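L-amino acid deaminase (Proteus vulgaris, PDB 5HXW) probably catalyses the FAD-dependent oxidative deamination of L-amino acids, as a membrane-bound flavoprotein of the DAO family. Local coordinates at residues 255-260 / 306-311; 302-307 / 332-337. All blocks are in the same frame, centred on the assembly; numbering follows the deposited sequence.

Contact 1 of 2, residues 255-260 / 306-311; sequences PTLPAY and KESFTY
T256 and L257, where strand 257-266 enters the large mixed sheet, meet Y311 of the short helix 308-311. The tyrosine hydroxyl carries the polar part of the contact. Y311 OH gives its proton to T256 O at 2.7 Å, approaching bent rather than end-on, with a C=O...donor angle of 128°. The donor stands 38° out of the carbonyl plane, so the bond does not follow a lone pair. The carbonyl oxygen itself lies at the edge of the ring, near the ring plane. CG of Y311 sits between its own backbone N and carbonyl carbon (chi1 59°), and this turns the ring back along the helical turn toward the strand. One ring face receives P255, whose CB is 4.0 Å from Y311 CE1. The opposite face has E307 O over its rim. That oxygen also accepts backbone bonds from T310 N and Y311 N, so it ties the turn together beneath the ring.

L257 supplies the apolar part through one branch. Its CD2 lies 3.7 Å from E307 CB and meets Y311 CE1 obliquely at 4.0 Å. The leucine side chain runs counter to those of E307 and Y311, so each pair meets flank to flank. E307 turns sharply about its CB–CG bond, and its OE2 forms a salt bridge with R244 NE, leaving its CB to L257. The backbone of L257 pairs with I396 of strand 386-396, and its side chain touches a bound cetyl-trimethyl-ammonium. The T256 side chain lies against A395 and is about 10 Å from the FAD at the nearest atoms. This is a helical turn packed beside the start of an antiparallel strand in the large mixed sheet, which is consistent with the substrate domain of DAO-type flavoenzymes.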
ATOM      1  N   PRO A 255      16.789   0.189   1.983  1.00 65.35           N
ATOM      2  CA  PRO A 255      16.913   0.288   0.530  1.00 64.80           C
ATOM      3  C   PRO A 255      15.573   0.326  -0.213  1.00 63.99           C
ATOM      4  O   PRO A 255      14.973  -0.722  -0.483  1.00 64.00           O
ATOM      5  CB  PRO A 255      17.717  -0.967   0.154  1.00 65.54           C
ATOM      6  CG  PRO A 255      17.765  -1.823   1.381  1.00 66.36           C
ATOM      7  CD  PRO A 255      16.887  -1.210   2.429  1.00 66.07           C
ATOM      8  N   THR A 256      15.112   1.534  -0.532  1.00 63.29           N
ATOM      9  CA  THR A 256      13.901   1.727  -1.334  1.00 62.33           C
ATOM     10  C   THR A 256      14.162   2.713  -2.464  1.00 62.75           C
ATOM     11  O   THR A 256      14.983   3.625  -2.331  1.00 63.69           O
ATOM     12  CB  THR A 256      12.708   2.258  -0.502  1.00 61.30           C
ATOM     13  OG1 THR A 256      13.014   3.560   0.016  1.00 61.37           O
ATOM     14  CG2 THR A 256      12.355   1.320   0.646  1.00 61.69           C
ATOM     15  N   LEU A 257      13.459   2.519  -3.574  1.00 62.22           N
ATOM     16  CA  LEU A 257      13.468   3.479  -4.668  1.00 62.01           C
ATOM     17  C   LEU A 257      12.046   3.936  -4.972  1.00 61.37           C
ATOM     18  O   LEU A 257      11.114   3.134  -4.859  1.00 60.39           O
ATOM     19  CB  LEU A 257      14.142   2.893  -5.918  1.00 62.24           C
ATOM     20  CG  LEU A 257      15.669   2.721  -5.902  1.00 62.88           C
ATOM     21  CD1 LEU A 257      16.162   2.231  -7.254  1.00 62.73           C
ATOM     22  CD2 LEU A 257      16.385   4.012  -5.529  1.00 62.99           C
ATOM     23  N   PRO A 258      11.871   5.227  -5.341  1.00 61.54           N
ATOM     24  CA  PRO A 258      10.540   5.730  -5.685  1.00 61.06           C
ATOM     25  C   PRO A 258       9.966   5.119  -6.967  1.00 61.18           C
ATOM     26  O   PRO A 258      10.705   4.801  -7.901  1.00 61.16           O
ATOM     27  CB  PRO A 258      10.765   7.235  -5.863  1.00 61.16           C
ATOM     28  CG  PRO A 258      12.205   7.362  -6.208  1.00 62.09           C
ATOM     29  CD  PRO A 258      12.880   6.302  -5.393  1.00 62.10           C
ATOM     30  N   ALA A 259       8.648   4.947  -6.974  1.00 61.65           N
ATOM     31  CA  ALA A 259       7.895   4.520  -8.149  1.00 62.13           C
ATOM     32  C   ALA A 259       6.607   5.332  -8.231  1.00 62.68           C
ATOM     33  O   ALA A 259       6.036   5.707  -7.204  1.00 63.51           O
ATOM     34  CB  ALA A 259       7.591   3.035  -8.069  1.00 61.75           C
ATOM     35  N   TYR A 260       6.157   5.607  -9.450  1.00 63.31           N
ATOM     36  CA  TYR A 260       4.943   6.384  -9.675  1.00 64.30           C
ATOM     37  C   TYR A 260       3.987   5.689 -10.633  1.00 64.74           C
ATOM     38  O   TYR A 260       4.416   5.034 -11.588  1.00 65.61           O
ATOM     39  CB  TYR A 260       5.292   7.780 -10.197  1.00 66.06           C
ATOM     40  CG  TYR A 260       5.760   8.719  -9.119  1.00 67.61           C
ATOM     41  CD1 TYR A 260       7.114   8.797  -8.766  1.00 68.74           C
ATOM     42  CD2 TYR A 260       4.851   9.531  -8.434  1.00 68.77           C
ATOM     43  CE1 TYR A 260       7.547   9.658  -7.763  1.00 69.08           C
ATOM     44  CE2 TYR A 260       5.276  10.399  -7.435  1.00 68.66           C
ATOM     45  CZ  TYR A 260       6.620  10.456  -7.102  1.00 68.98           C
ATOM     46  OH  TYR A 260       7.039  11.313  -6.114  1.00 71.01           O
ATOM     47  N   LYS A 306      19.116  10.124  -6.403  1.00 62.44           N
ATOM     48  CA  LYS A 306      20.534   9.974  -6.044  1.00 63.80           C
ATOM     49  C   LYS A 306      20.857   8.524  -5.659  1.00 64.29           C
ATOM     50  O   LYS A 306      21.947   8.030  -5.946  1.00 65.68           O
ATOM     51  CB  LYS A 306      20.953  10.972  -4.945  1.00 64.10           C
ATOM     52  CG  LYS A 306      20.461  10.660  -3.534  1.00 63.47           C
ATOM     53  CD  LYS A 306      20.749  11.782  -2.554  1.00 63.53           C
ATOM     54  CE  LYS A 306      20.017  11.527  -1.248  1.00 62.81           C
ATOM     55  NZ  LYS A 306      19.867  12.748  -0.411  1.00 63.21           N
ATOM     56  N   GLU A 307      19.876   7.858  -5.049  1.00 63.55           N
ATOM     57  CA  GLU A 307      19.981   6.469  -4.607  1.00 63.87           C
ATOM     58  C   GLU A 307      20.093   5.471  -5.760  1.00 64.21           C
ATOM     59  O   GLU A 307      20.608   4.363  -5.569  1.00 65.65           O
ATOM     60  CB  GLU A 307      18.789   6.103  -3.725  1.00 62.89           C
ATOM     61  CG  GLU A 307      18.842   6.672  -2.314  1.00 63.72           C
ATOM     62  CD  GLU A 307      18.237   8.066  -2.163  1.00 63.80           C
ATOM     63  OE1 GLU A 307      17.691   8.631  -3.141  1.00 63.72           O
ATOM     64  OE2 GLU A 307      18.304   8.602  -1.034  1.00 64.22           O
ATOM     65  N   SER A 308      19.618   5.872  -6.945  1.00 62.84           N
ATOM     66  CA  SER A 308      19.685   5.046  -8.158  1.00 62.50           C
ATOM     67  C   SER A 308      21.120   4.683  -8.522  1.00 64.00           C
ATOM     68  O   SER A 308      21.381   3.578  -8.990  1.00 64.84           O
ATOM     69  CB  SER A 308      19.037   5.760  -9.343  1.00 61.75           C
ATOM     70  OG  SER A 308      17.802   6.347  -8.981  1.00 61.21           O
ATOM     71  N   PHE A 309      22.038   5.621  -8.306  1.00 64.44           N
ATOM     72  CA  PHE A 309      23.449   5.428  -8.626  1.00 66.02           C
ATOM     73  C   PHE A 309      24.176   4.520  -7.624  1.00 66.44           C
ATOM     74  O   PHE A 309      25.216   3.951  -7.953  1.00 67.33           O
ATOM     75  CB  PHE A 309      24.160   6.782  -8.738  1.00 66.96           C
ATOM     76  CG  PHE A 309      23.589   7.687  -9.798  1.00 66.69           C
ATOM     77  CD1 PHE A 309      23.975   7.552 -11.134  1.00 67.72           C
ATOM     78  CD2 PHE A 309      22.672   8.687  -9.463  1.00 65.67           C
ATOM     79  CE1 PHE A 309      23.451   8.391 -12.115  1.00 67.60           C
ATOM     80  CE2 PHE A 309      22.145   9.528 -10.438  1.00 65.21           C
ATOM     81  CZ  PHE A 309      22.536   9.380 -11.765  1.00 66.35           C
ATOM     82  N   THR A 310      23.617   4.387  -6.419  1.00 65.29           N
ATOM     83  CA  THR A 310      24.220   3.609  -5.335  1.00 66.14           C
ATOM     84  C   THR A 310      23.809   2.133  -5.376  1.00 66.68           C
ATOM     85  O   THR A 310      24.676   1.253  -5.406  1.00 68.62           O
ATOM     86  CB  THR A 310      23.907   4.221  -3.946  1.00 65.51           C
ATOM     87  OG1 THR A 310      24.255   5.613  -3.941  1.00 65.28           O
ATOM     88  CG2 THR A 310      24.678   3.508  -2.831  1.00 66.14           C
ATOM     89  N   TYR A 311      22.499   1.872  -5.369  1.00 65.31           N
ATOM     90  CA  TYR A 311      21.974   0.505  -5.304  1.00 65.37           C
ATOM     91  C   TYR A 311      20.860   0.191  -6.312  1.00 64.91           C
ATOM     92  O   TYR A 311      20.137  -0.799  -6.165  1.00 65.38           O
ATOM     93  CB  TYR A 311      21.551   0.141  -3.867  1.00 64.69           C
ATOM     94  CG  TYR A 311      20.485   1.025  -3.255  1.00 62.77           C
ATOM     95  CD1 TYR A 311      19.122   0.782  -3.486  1.00 61.15           C
ATOM     96  CD2 TYR A 311      20.835   2.094  -2.419  1.00 62.44           C
ATOM     97  CE1 TYR A 311      18.142   1.588  -2.920  1.00 59.53           C
ATOM     98  CE2 TYR A 311      19.860   2.904  -1.844  1.00 61.03           C
ATOM     99  CZ  TYR A 311      18.519   2.647  -2.099  1.00 59.80           C
ATOM    100  OH  TYR A 311      17.550   3.441  -1.536  1.00 58.84           O
TER

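Contact 2 of 2, residues 302-307 / 332-337; sequences APVVKE and EQLINS. With 16A (cetyl-trimethyl-ammonium), chain I.
K306 grips S337 of helix 332-339 twice, once with its backbone and once with its side chain. K306 N donates to S337 OG at 3.0 Å in a nearly straight bond, 168° at the hydrogen. K306 NZ reaches S337 O at 2.9 Å, with a C=O...donor angle of 157°. CG of K306 lies between its own N and carbonyl carbon (chi1 74°), and from there the extended chain runs alongside the serine to its carbonyl. The serine is therefore held at both oxygens, while S337 N bonds to Q333 O inside the helix at 2.8 Å.

The helix follows strand 326-329, which runs parallel to strand 293-303 in the large mixed sheet. The loop leaving strand 293-303 passes across the helix. Its V304 O comes within 3.3 Å of L334 N, but the angle is too poor for a hydrogen bond. The V304 backbone is hydrogen-bonded to S329 of strand 326-329. V305 N is satisfied by S308 OG. Ahead of the helix, N331 OD1 accepts from Q333 N and makes an Asx turn. Q333 OE1 takes a weak bond from N336 ND2.

Apolar atoms fill in around these bonds. P303 CB lies 3.9 Å from Q333 CB, the two side chains side by side. V304 CG1 meets L334 CD1 at 3.8 Å in the same manner. V305 CB leans on the S337 hydroxyl. On another side of the helix, I335 CD1 is 3.7 Å from C14 of a bound cetyl-trimethyl-ammonium, and L334 CD2 also touches its chain.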
ATOM      1  N   ALA A 302       9.544   4.781 -12.700  1.00 60.69           N
ATOM      2  CA  ALA A 302      10.594   4.931 -11.690  1.00 60.01           C
ATOM      3  C   ALA A 302      11.481   6.145 -12.002  1.00 59.61           C
ATOM      4  O   ALA A 302      12.276   6.104 -12.954  1.00 60.02           O
ATOM      5  CB  ALA A 302      11.424   3.656 -11.563  1.00 60.60           C
ATOM      6  N   PRO A 303      11.334   7.237 -11.214  1.00 58.53           N
ATOM      7  CA  PRO A 303      12.188   8.411 -11.431  1.00 58.88           C
ATOM      8  C   PRO A 303      13.614   8.174 -10.944  1.00 59.34           C
ATOM      9  O   PRO A 303      13.824   7.445  -9.972  1.00 59.07           O
ATOM     10  CB  PRO A 303      11.513   9.507 -10.602  1.00 58.25           C
ATOM     11  CG  PRO A 303      10.767   8.781  -9.534  1.00 57.77           C
ATOM     12  CD  PRO A 303      10.382   7.443 -10.102  1.00 57.34           C
ATOM     13  N   VAL A 304      14.576   8.779 -11.636  1.00 60.24           N
ATOM     14  CA  VAL A 304      15.983   8.723 -11.249  1.00 61.04           C
ATOM     15  C   VAL A 304      16.185   9.608 -10.019  1.00 61.07           C
ATOM     16  O   VAL A 304      15.876  10.799 -10.053  1.00 61.29           O
ATOM     17  CB  VAL A 304      16.915   9.168 -12.406  1.00 62.18           C
ATOM     18  CG1 VAL A 304      18.381   9.103 -11.993  1.00 63.47           C
ATOM     19  CG2 VAL A 304      16.689   8.311 -13.643  1.00 62.40           C
ATOM     20  N   VAL A 305      16.668   9.002  -8.934  1.00 60.86           N
ATOM     21  CA  VAL A 305      17.085   9.727  -7.725  1.00 60.79           C
ATOM     22  C   VAL A 305      18.583   9.508  -7.463  1.00 62.10           C
ATOM     23  O   VAL A 305      19.244   8.796  -8.227  1.00 62.80           O
ATOM     24  CB  VAL A 305      16.226   9.362  -6.482  1.00 60.23           C
ATOM     25  CG1 VAL A 305      14.824   9.947  -6.606  1.00 58.54           C
ATOM     26  CG2 VAL A 305      16.183   7.854  -6.242  1.00 59.84           C
ATOM     27  N   LYS A 306      19.116  10.124  -6.403  1.00 62.44           N
ATOM     28  CA  LYS A 306      20.534   9.974  -6.044  1.00 63.80           C
ATOM     29  C   LYS A 306      20.857   8.524  -5.659  1.00 64.29           C
ATOM     30  O   LYS A 306      21.947   8.030  -5.946  1.00 65.68           O
ATOM     31  CB  LYS A 306      20.953  10.972  -4.945  1.00 64.10           C
ATOM     32  CG  LYS A 306      20.461  10.660  -3.534  1.00 63.47           C
ATOM     33  CD  LYS A 306      20.749  11.782  -2.554  1.00 63.53           C
ATOM     34  CE  LYS A 306      20.017  11.527  -1.248  1.00 62.81           C
ATOM     35  NZ  LYS A 306      19.867  12.748  -0.411  1.00 63.21           N
ATOM     36  N   GLU A 307      19.876   7.858  -5.049  1.00 63.55           N
ATOM     37  CA  GLU A 307      19.981   6.469  -4.607  1.00 63.87           C
ATOM     38  C   GLU A 307      20.093   5.471  -5.760  1.00 64.21           C
ATOM     39  O   GLU A 307      20.608   4.363  -5.569  1.00 65.65           O
ATOM     40  CB  GLU A 307      18.789   6.103  -3.725  1.00 62.89           C
ATOM     41  CG  GLU A 307      18.842   6.672  -2.314  1.00 63.72           C
ATOM     42  CD  GLU A 307      18.237   8.066  -2.163  1.00 63.80           C
ATOM     43  OE1 GLU A 307      17.691   8.631  -3.141  1.00 63.72           O
ATOM     44  OE2 GLU A 307      18.304   8.602  -1.034  1.00 64.22           O
ATOM     45  N   GLU A 332      12.143  16.164 -12.029  1.00 74.78           N
ATOM     46  CA  GLU A 332      12.512  17.027 -10.903  1.00 75.36           C
ATOM     47  C   GLU A 332      12.870  16.279  -9.613  1.00 73.54           C
ATOM     48  O   GLU A 332      13.418  16.877  -8.681  1.00 74.00           O
ATOM     49  CB  GLU A 332      11.432  18.102 -10.655  1.00 76.78           C
ATOM     50  CG  GLU A 332      10.047  17.594 -10.262  1.00 76.87           C
ATOM     51  CD  GLU A 332       9.163  17.258 -11.452  1.00 78.60           C
ATOM     52  OE1 GLU A 332       9.158  18.021 -12.449  1.00 80.02           O
ATOM     53  OE2 GLU A 332       8.455  16.229 -11.382  1.00 78.55           O
ATOM     54  N   GLN A 333      12.571  14.979  -9.571  1.00 72.28           N
ATOM     55  CA  GLN A 333      12.892  14.128  -8.416  1.00 71.42           C
ATOM     56  C   GLN A 333      14.393  13.998  -8.162  1.00 69.52           C
ATOM     57  O   GLN A 333      14.812  13.941  -7.006  1.00 68.91           O
ATOM     58  CB  GLN A 333      12.247  12.740  -8.531  1.00 73.19           C
ATOM     59  CG  GLN A 333      10.721  12.738  -8.520  1.00 76.35           C
ATOM     60  CD  GLN A 333      10.139  13.237  -7.216  1.00 79.17           C
ATOM     61  OE1 GLN A 333       9.863  14.430  -7.061  1.00 82.12           O
ATOM     62  NE2 GLN A 333       9.965  12.331  -6.262  1.00 80.66           N
ATOM     63  N   LEU A 334      15.186  13.960  -9.235  1.00 67.45           N
ATOM     64  CA  LEU A 334      16.643  13.933  -9.123  1.00 67.64           C
ATOM     65  C   LEU A 334      17.172  15.165  -8.385  1.00 67.63           C
ATOM     66  O   LEU A 334      17.959  15.038  -7.442  1.00 67.80           O
ATOM     67  CB  LEU A 334      17.316  13.789 -10.500  1.00 68.00           C
ATOM     68  CG  LEU A 334      18.842  13.603 -10.516  1.00 68.32           C
ATOM     69  CD1 LEU A 334      19.258  12.233  -9.995  1.00 68.29           C
ATOM     70  CD2 LEU A 334      19.395  13.825 -11.909  1.00 69.43           C
ATOM     71  N   ILE A 335      16.714  16.340  -8.818  1.00 66.95           N
ATOM     72  CA  ILE A 335      17.098  17.616  -8.218  1.00 67.51           C
ATOM     73  C   ILE A 335      16.641  17.697  -6.752  1.00 66.94           C
ATOM     74  O   ILE A 335      17.421  18.104  -5.889  1.00 67.91           O
ATOM     75  CB  ILE A 335      16.596  18.819  -9.062  1.00 67.75           C
ATOM     76  CG1 ILE A 335      17.116  18.752 -10.519  1.00 68.27           C
ATOM     77  CG2 ILE A 335      16.953  20.146  -8.404  1.00 68.62           C
ATOM     78  CD1 ILE A 335      18.624  18.848 -10.713  1.00 69.13           C
ATOM     79  N   ASN A 336      15.398  17.286  -6.482  1.00 65.85           N
ATOM     80  CA  ASN A 336      14.876  17.188  -5.112  1.00 65.86           C
ATOM     81  C   ASN A 336      15.691  16.230  -4.238  1.00 66.82           C
ATOM     82  O   ASN A 336      15.947  16.526  -3.065  1.00 67.86           O
ATOM     83  CB  ASN A 336      13.399  16.766  -5.102  1.00 64.55           C
ATOM     84  CG  ASN A 336      12.468  17.802  -5.724  1.00 64.50           C
ATOM     85  OD1 ASN A 336      12.798  18.982  -5.842  1.00 65.04           O
ATOM     86  ND2 ASN A 336      11.284  17.352  -6.120  1.00 64.10           N
ATOM     87  N   SER A 337      16.096  15.102  -4.825  1.00 66.84           N
ATOM     88  CA  SER A 337      16.901  14.078  -4.155  1.00 66.86           C
ATOM     89  C   SER A 337      18.248  14.612  -3.681  1.00 68.80           C
ATOM     90  O   SER A 337      18.651  14.348  -2.544  1.00 69.38           O
ATOM     91  CB  SER A 337      17.118  12.880  -5.079  1.00 66.94           C
ATOM     92  OG  SER A 337      17.585  11.761  -4.357  1.00 67.79           O
TER
HETATM   93  C1  16A I 503      25.613  11.256 -18.271  1.00 81.29           C
HETATM   94  C2  16A I 503      26.306  11.333 -16.927  1.00 80.94           C
HETATM   95  C3  16A I 503      26.250  12.741 -16.348  1.00 81.13           C
HETATM   96  C4  16A I 503      26.776  12.745 -14.918  1.00 82.68           C
HETATM   97  C5  16A I 503      26.040  13.765 -14.058  1.00 85.17           C
HETATM   98  C6  16A I 503      25.232  13.088 -12.940  1.00 87.26           C
HETATM   99  C7  16A I 503      24.777  14.095 -11.877  1.00 88.14           C
HETATM  100  C8  16A I 503      23.475  14.808 -12.254  1.00 89.99           C
HETATM  101  C9  16A I 503      23.735  16.278 -12.612  1.00 89.34           C
HETATM  102  C10 16A I 503      22.443  17.091 -12.651  1.00 89.04           C
HETATM  103  C11 16A I 503      21.762  17.023 -14.021  1.00 89.34           C
HETATM  104  C12 16A I 503      20.477  17.842 -14.031  1.00 89.57           C
HETATM  105  C13 16A I 503      19.260  16.983 -14.359  1.00 88.96           C
HETATM  106  C14 16A I 503      17.991  17.824 -14.258  1.00 91.19           C
HETATM  107  C15 16A I 503      16.731  16.988 -14.468  1.00 92.99           C
HETATM  108  C16 16A I 503      15.480  17.730 -13.967  1.00 94.86           C
HETATM  109  N1  16A I 503      14.442  18.090 -14.973  1.00 95.43           N
HETATM  110  C17 16A I 503      14.890  19.236 -15.765  1.00 95.76           C
HETATM  111  C18 16A I 503      14.107  16.990 -15.895  1.00 96.19           C
HETATM  112  C19 16A I 503      13.203  18.520 -14.307  1.00 93.76           C

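The centres of contacts 1 and 2 are about 8 Å apart, on the same side of the chain's centre. Along the chain come 255-260, then 302-307 running into 306-311, then 332-337. K306 and E307 belong to both contacts. Strands 257-266 and 293-303 are antiparallel neighbours in the large mixed sheet, so both contacts rest on it. They also touch directly: Y260 CD1 packs on P303 CG at 3.7 Å, and P258 lies against V305. The loop after strand 293-303 leads into helix 308-311 and packs on helix 332-339 on the way. The region lies about 10 Å from the FAD at its nearest side chain, and includes residues that line cetyl-trimethyl-ammonium pockets.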